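ARO (armadillo repeats only protein) (Plasmodium falciparum Santa Lucia, PDB 5EWP) probably serves as an armadillo-repeat binding scaffold in the translocation of rhoptries to the apical pole of the parasite and their attachment there. Local coordinates at residues A[28-41]-A[55-69]. Numbering follows the deposited sequence.
Sequences VQEFVNLCSSTCEI and PKTIGALSATQLAIL
F31 turns its ring, CG opposite its own carbonyl carbon (chi1 -82°), onto helix 58-69, where CB of Q65 lies over one face, 3.9 Å from the ring centroid, in a CH-pi contact. The bend in Q65 at chi2 then carries the amide away from segment 28-41. At the root of the F31 side chain, L66 sends its two methyls apart: CD2 to F31 CB and CD1 to V32 CG2, the latter at 3.6 Å. S62 OG, close to L34 CB and near the plane of the F31 ring at its edge, gives its hydrogen to I58 O (2.8 Å), which S62 N approaches from the opposite face. Farther along, G59 lets the backbones close up: its CA comes 3.3 Å from L34 O, and R102 binds C35 O. I58 N donates to C39 O (2.8 Å, 157° at the hydrogen). I41 N donates to K56 O, while I41 CG2 packs on I58 CD1 at 3.6 Å. F19 of helix 14-25 meets the F31 ring and F91 of helix 87-95 touches L66. Helices 28-34 and 58-69, their axes 8.2 Å apart at closest approach and inclined at 144°, form a roughly antiparallel pair characteristic of an armadillo-type alpha solenoid.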
loop_
_atom_site.group_PDB
_atom_site.type_symbol
_atom_site.label_atom_id
_atom_site.label_comp_id
_atom_site.label_asym_id
_atom_site.label_seq_id
_atom_site.Cartn_x
_atom_site.Cartn_y
_atom_site.Cartn_z
ATOM N N VAL A 28 21.180 -6.050 -0.605
ATOM C CA VAL A 28 19.755 -6.334 -0.703
ATOM C C VAL A 28 19.407 -7.733 -0.202
ATOM O O VAL A 28 18.500 -7.886 0.615
ATOM C CB VAL A 28 19.251 -6.157 -2.160
ATOM C CG1 VAL A 28 17.845 -6.709 -2.309
ATOM C CG2 VAL A 28 19.288 -4.696 -2.539
ATOM N N GLN A 29 20.116 -8.756 -0.676
ATOM C CA GLN A 29 19.792 -10.128 -0.287
ATOM C C GLN A 29 19.939 -10.344 1.213
ATOM O O GLN A 29 19.139 -11.057 1.835
ATOM C CB GLN A 29 20.667 -11.140 -1.027
ATOM C CG GLN A 29 20.277 -12.590 -0.748
ATOM C CD GLN A 29 18.884 -12.927 -1.253
ATOM O OE1 GLN A 29 18.669 -13.088 -2.459
ATOM N NE2 GLN A 29 17.931 -13.031 -0.343
ATOM N N GLU A 30 20.963 -9.738 1.797
ATOM C CA GLU A 30 21.169 -9.918 3.239
ATOM C C GLU A 30 20.059 -9.225 4.043
ATOM O O GLU A 30 19.557 -9.777 5.028
ATOM C CB GLU A 30 22.542 -9.388 3.650
ATOM C CG GLU A 30 22.940 -9.687 5.069
ATOM C CD GLU A 30 23.104 -11.166 5.370
ATOM O OE1 GLU A 30 23.175 -11.988 4.434
ATOM O OE2 GLU A 30 23.196 -11.500 6.566
ATOM N N PHE A 31 19.661 -8.033 3.612
ATOM C CA PHE A 31 18.514 -7.362 4.232
ATOM C C PHE A 31 17.259 -8.241 4.157
ATOM O O PHE A 31 16.535 -8.365 5.126
ATOM C CB PHE A 31 18.240 -6.006 3.571
ATOM C CG PHE A 31 19.114 -4.875 4.078
ATOM C CD1 PHE A 31 19.355 -4.716 5.435
ATOM C CD2 PHE A 31 19.685 -3.971 3.191
ATOM C CE1 PHE A 31 20.147 -3.672 5.897
ATOM C CE2 PHE A 31 20.485 -2.929 3.643
ATOM C CZ PHE A 31 20.712 -2.777 5.004
ATOM N N VAL A 32 16.984 -8.849 3.002
ATOM C CA VAL A 32 15.830 -9.736 2.917
ATOM C C VAL A 32 15.939 -10.915 3.900
ATOM O O VAL A 32 14.974 -11.245 4.592
ATOM C CB VAL A 32 15.640 -10.239 1.467
ATOM C CG1 VAL A 32 14.540 -11.289 1.392
ATOM C CG2 VAL A 32 15.273 -9.061 0.597
ATOM N N ASN A 33 17.122 -11.525 3.981
ATOM C CA ASN A 33 17.349 -12.629 4.908
ATOM C C ASN A 33 17.185 -12.195 6.346
ATOM O O ASN A 33 16.772 -12.987 7.200
ATOM C CB ASN A 33 18.750 -13.222 4.723
ATOM C CG ASN A 33 18.938 -13.853 3.368
ATOM O OD1 ASN A 33 17.973 -14.286 2.742
ATOM N ND2 ASN A 33 20.183 -13.916 2.910
ATOM N N LEU A 34 17.526 -10.935 6.607
ATOM C CA LEU A 34 17.476 -10.381 7.969
ATOM C C LEU A 34 16.064 -9.967 8.405
ATOM O O LEU A 34 15.828 -9.719 9.585
ATOM C CB LEU A 34 18.422 -9.187 8.062
ATOM C CG LEU A 34 19.907 -9.514 8.190
ATOM C CD1 LEU A 34 20.682 -8.231 8.097
ATOM C CD2 LEU A 34 20.180 -10.223 9.529
ATOM N N CYS A 35 15.121 -9.898 7.465
ATOM C CA CYS A 35 13.766 -9.496 7.836
ATOM C C CYS A 35 13.149 -10.421 8.888
ATOM O O CYS A 35 12.294 -9.998 9.668
ATOM C CB CYS A 35 12.857 -9.439 6.610
ATOM S SG CYS A 35 13.118 -8.012 5.553
ATOM N N SER A 36 13.588 -11.677 8.927
ATOM C CA SER A 36 13.051 -12.618 9.911
ATOM C C SER A 36 13.675 -12.442 11.309
ATOM O O SER A 36 13.210 -13.039 12.277
ATOM C CB SER A 36 13.251 -14.062 9.431
ATOM O OG SER A 36 14.624 -14.363 9.265
ATOM N N SER A 37 14.727 -11.634 11.414
ATOM C CA SER A 37 15.407 -11.469 12.692
ATOM C C SER A 37 14.487 -10.881 13.750
ATOM O O SER A 37 13.803 -9.898 13.500
ATOM C CB SER A 37 16.639 -10.575 12.559
ATOM O OG SER A 37 17.199 -10.379 13.850
ATOM N N THR A 38 14.470 -11.504 14.925
ATOM C CA THR A 38 13.714 -10.998 16.063
ATOM C C THR A 38 14.632 -10.313 17.078
ATOM O O THR A 38 14.217 -9.999 18.195
ATOM C CB THR A 38 12.927 -12.131 16.757
ATOM O OG1 THR A 38 13.846 -13.082 17.304
ATOM C CG2 THR A 38 12.023 -12.824 15.749
ATOM N N CYS A 39 15.883 -10.080 16.685
ATOM C CA CYS A 39 16.848 -9.421 17.560
ATOM C C CYS A 39 16.380 -8.001 17.918
ATOM O O CYS A 39 16.189 -7.168 17.032
ATOM C CB CYS A 39 18.225 -9.391 16.880
ATOM S SG CYS A 39 19.511 -8.647 17.843
ATOM N N GLU A 40 16.157 -7.738 19.206
ATOM C CA GLU A 40 15.646 -6.440 19.647
ATOM C C GLU A 40 16.687 -5.353 19.419
ATOM O O GLU A 40 17.886 -5.601 19.533
ATOM C CB GLU A 40 15.223 -6.498 21.126
ATOM C CG GLU A 40 13.963 -7.343 21.337
ATOM C CD GLU A 40 13.496 -7.405 22.788
ATOM O OE1 GLU A 40 14.144 -6.783 23.656
ATOM O OE2 GLU A 40 12.471 -8.083 23.045
ATOM N N ILE A 41 16.232 -4.153 19.071
ATOM C CA ILE A 41 17.131 -3.007 18.996
ATOM C C ILE A 41 16.704 -1.945 20.004
ATOM O O ILE A 41 15.606 -2.011 20.561
ATOM C CB ILE A 41 17.180 -2.395 17.585
ATOM C CG1 ILE A 41 15.801 -1.887 17.159
ATOM C CG2 ILE A 41 17.665 -3.428 16.578
ATOM C CD1 ILE A 41 15.773 -1.301 15.747
ATOM N N PRO A 55 10.748 0.738 14.065
ATOM C CA PRO A 55 11.262 -0.638 14.099
ATOM C C PRO A 55 11.738 -1.016 15.497
ATOM O O PRO A 55 12.427 -0.214 16.131
ATOM C CB PRO A 55 12.418 -0.601 13.092
ATOM C CG PRO A 55 11.975 0.434 12.088
ATOM C CD PRO A 55 11.284 1.502 12.924
ATOM N N LYS A 56 11.350 -2.197 15.971
ATOM C CA LYS A 56 11.706 -2.627 17.318
ATOM C C LYS A 56 12.683 -3.795 17.295
ATOM O O LYS A 56 13.222 -4.200 18.341
ATOM C CB LYS A 56 10.440 -3.012 18.106
ATOM C CG LYS A 56 9.429 -1.870 18.229
ATOM C CD LYS A 56 8.290 -2.163 19.225
ATOM C CE LYS A 56 7.852 -3.627 19.218
ATOM N NZ LYS A 56 6.755 -3.944 18.248
ATOM N N THR A 57 12.919 -4.317 16.096
ATOM C CA THR A 57 13.832 -5.441 15.873
ATOM C C THR A 57 14.656 -5.239 14.616
ATOM O O THR A 57 14.296 -4.438 13.754
ATOM C CB THR A 57 13.089 -6.793 15.728
ATOM O OG1 THR A 57 12.122 -6.683 14.677
ATOM C CG2 THR A 57 12.385 -7.204 17.022
ATOM N N ILE A 58 15.745 -5.994 14.489
ATOM C CA ILE A 58 16.553 -5.956 13.277
ATOM C C ILE A 58 15.694 -6.334 12.060
ATOM O O ILE A 58 15.873 -5.794 10.965
ATOM C CB ILE A 58 17.774 -6.895 13.403
ATOM C CG1 ILE A 58 18.795 -6.287 14.360
ATOM C CG2 ILE A 58 18.426 -7.150 12.057
ATOM C CD1 ILE A 58 19.404 -5.005 13.845
ATOM N N GLY A 59 14.745 -7.242 12.263
ATOM C CA GLY A 59 13.838 -7.650 11.195
ATOM C C GLY A 59 13.046 -6.489 10.615
ATOM O O GLY A 59 13.028 -6.271 9.403
ATOM N N ALA A 60 12.387 -5.721 11.478
ATOM C CA ALA A 60 11.635 -4.567 10.997
ATOM C C ALA A 60 12.558 -3.476 10.442
ATOM O O ALA A 60 12.202 -2.768 9.500
ATOM C CB ALA A 60 10.766 -4.009 12.103
ATOM N N LEU A 61 13.739 -3.336 11.031
ATOM C CA LEU A 61 14.693 -2.340 10.569
ATOM C C LEU A 61 15.210 -2.668 9.163
ATOM O O LEU A 61 15.435 -1.783 8.336
ATOM C CB LEU A 61 15.851 -2.256 11.547
ATOM C CG LEU A 61 16.835 -1.112 11.325
ATOM C CD1 LEU A 61 16.146 0.239 11.418
ATOM C CD2 LEU A 61 17.950 -1.241 12.349
ATOM N N SER A 62 15.396 -3.960 8.906
ATOM C CA SER A 62 15.870 -4.430 7.609
ATOM C C SER A 62 14.801 -4.192 6.548
ATOM O O SER A 62 15.100 -3.736 5.448
ATOM C CB SER A 62 16.240 -5.907 7.692
ATOM O OG SER A 62 17.348 -6.105 8.572
ATOM N N ALA A 63 13.551 -4.485 6.892
ATOM C CA ALA A 63 12.427 -4.195 6.005
ATOM C C ALA A 63 12.385 -2.695 5.694
ATOM O O ALA A 63 12.104 -2.296 4.561
ATOM C CB ALA A 63 11.111 -4.663 6.627
ATOM N N THR A 64 12.678 -1.865 6.699
ATOM C CA THR A 64 12.686 -0.424 6.488
ATOM C C THR A 64 13.824 0.001 5.529
ATOM O O THR A 64 13.619 0.826 4.650
ATOM C CB THR A 64 12.795 0.327 7.824
ATOM O OG1 THR A 64 11.715 -0.089 8.676
ATOM C CG2 THR A 64 12.715 1.817 7.596
ATOM N N GLN A 65 15.013 -0.574 5.673
ATOM C CA GLN A 65 16.099 -0.216 4.759
ATOM C C GLN A 65 15.769 -0.644 3.335
ATOM O O GLN A 65 16.125 0.050 2.378
ATOM C CB GLN A 65 17.424 -0.842 5.183
ATOM C CG GLN A 65 17.912 -0.380 6.569
ATOM C CD GLN A 65 18.062 1.136 6.694
ATOM O OE1 GLN A 65 17.797 1.698 7.753
ATOM N NE2 GLN A 65 18.491 1.795 5.622
ATOM N N LEU A 66 15.094 -1.785 3.194
ATOM C CA LEU A 66 14.677 -2.249 1.866
ATOM C C LEU A 66 13.658 -1.278 1.266
ATOM O O LEU A 66 13.713 -0.962 0.071
ATOM C CB LEU A 66 14.102 -3.668 1.942
ATOM C CG LEU A 66 15.153 -4.764 2.134
ATOM C CD1 LEU A 66 14.526 -6.099 2.567
ATOM C CD2 LEU A 66 16.022 -4.939 0.878
ATOM N N ALA A 67 12.749 -0.778 2.100
ATOM C CA ALA A 67 11.775 0.212 1.649
ATOM C C ALA A 67 12.470 1.491 1.169
ATOM O O ALA A 67 12.063 2.108 0.185
ATOM C CB ALA A 67 10.790 0.527 2.756
ATOM N N ILE A 68 13.519 1.885 1.878
ATOM C CA ILE A 68 14.287 3.063 1.498
ATOM C C ILE A 68 14.929 2.858 0.136
ATOM O O ILE A 68 14.856 3.734 -0.732
ATOM C CB ILE A 68 15.347 3.395 2.583
ATOM C CG1 ILE A 68 14.631 3.905 3.830
ATOM C CG2 ILE A 68 16.330 4.431 2.071
ATOM C CD1 ILE A 68 15.535 4.013 5.074
ATOM N N LEU A 69 15.513 1.686 -0.078
ATOM C CA LEU A 69 16.112 1.394 -1.371
ATOM C C LEU A 69 15.049 1.392 -2.463
ATOM O O LEU A 69 15.280 1.912 -3.567
ATOM C CB LEU A 69 16.855 0.061 -1.334
ATOM C CG LEU A 69 18.062 -0.010 -0.396
ATOM C CD1 LEU A 69 18.691 -1.398 -0.420
ATOM C CD2 LEU A 69 19.080 1.069 -0.758
#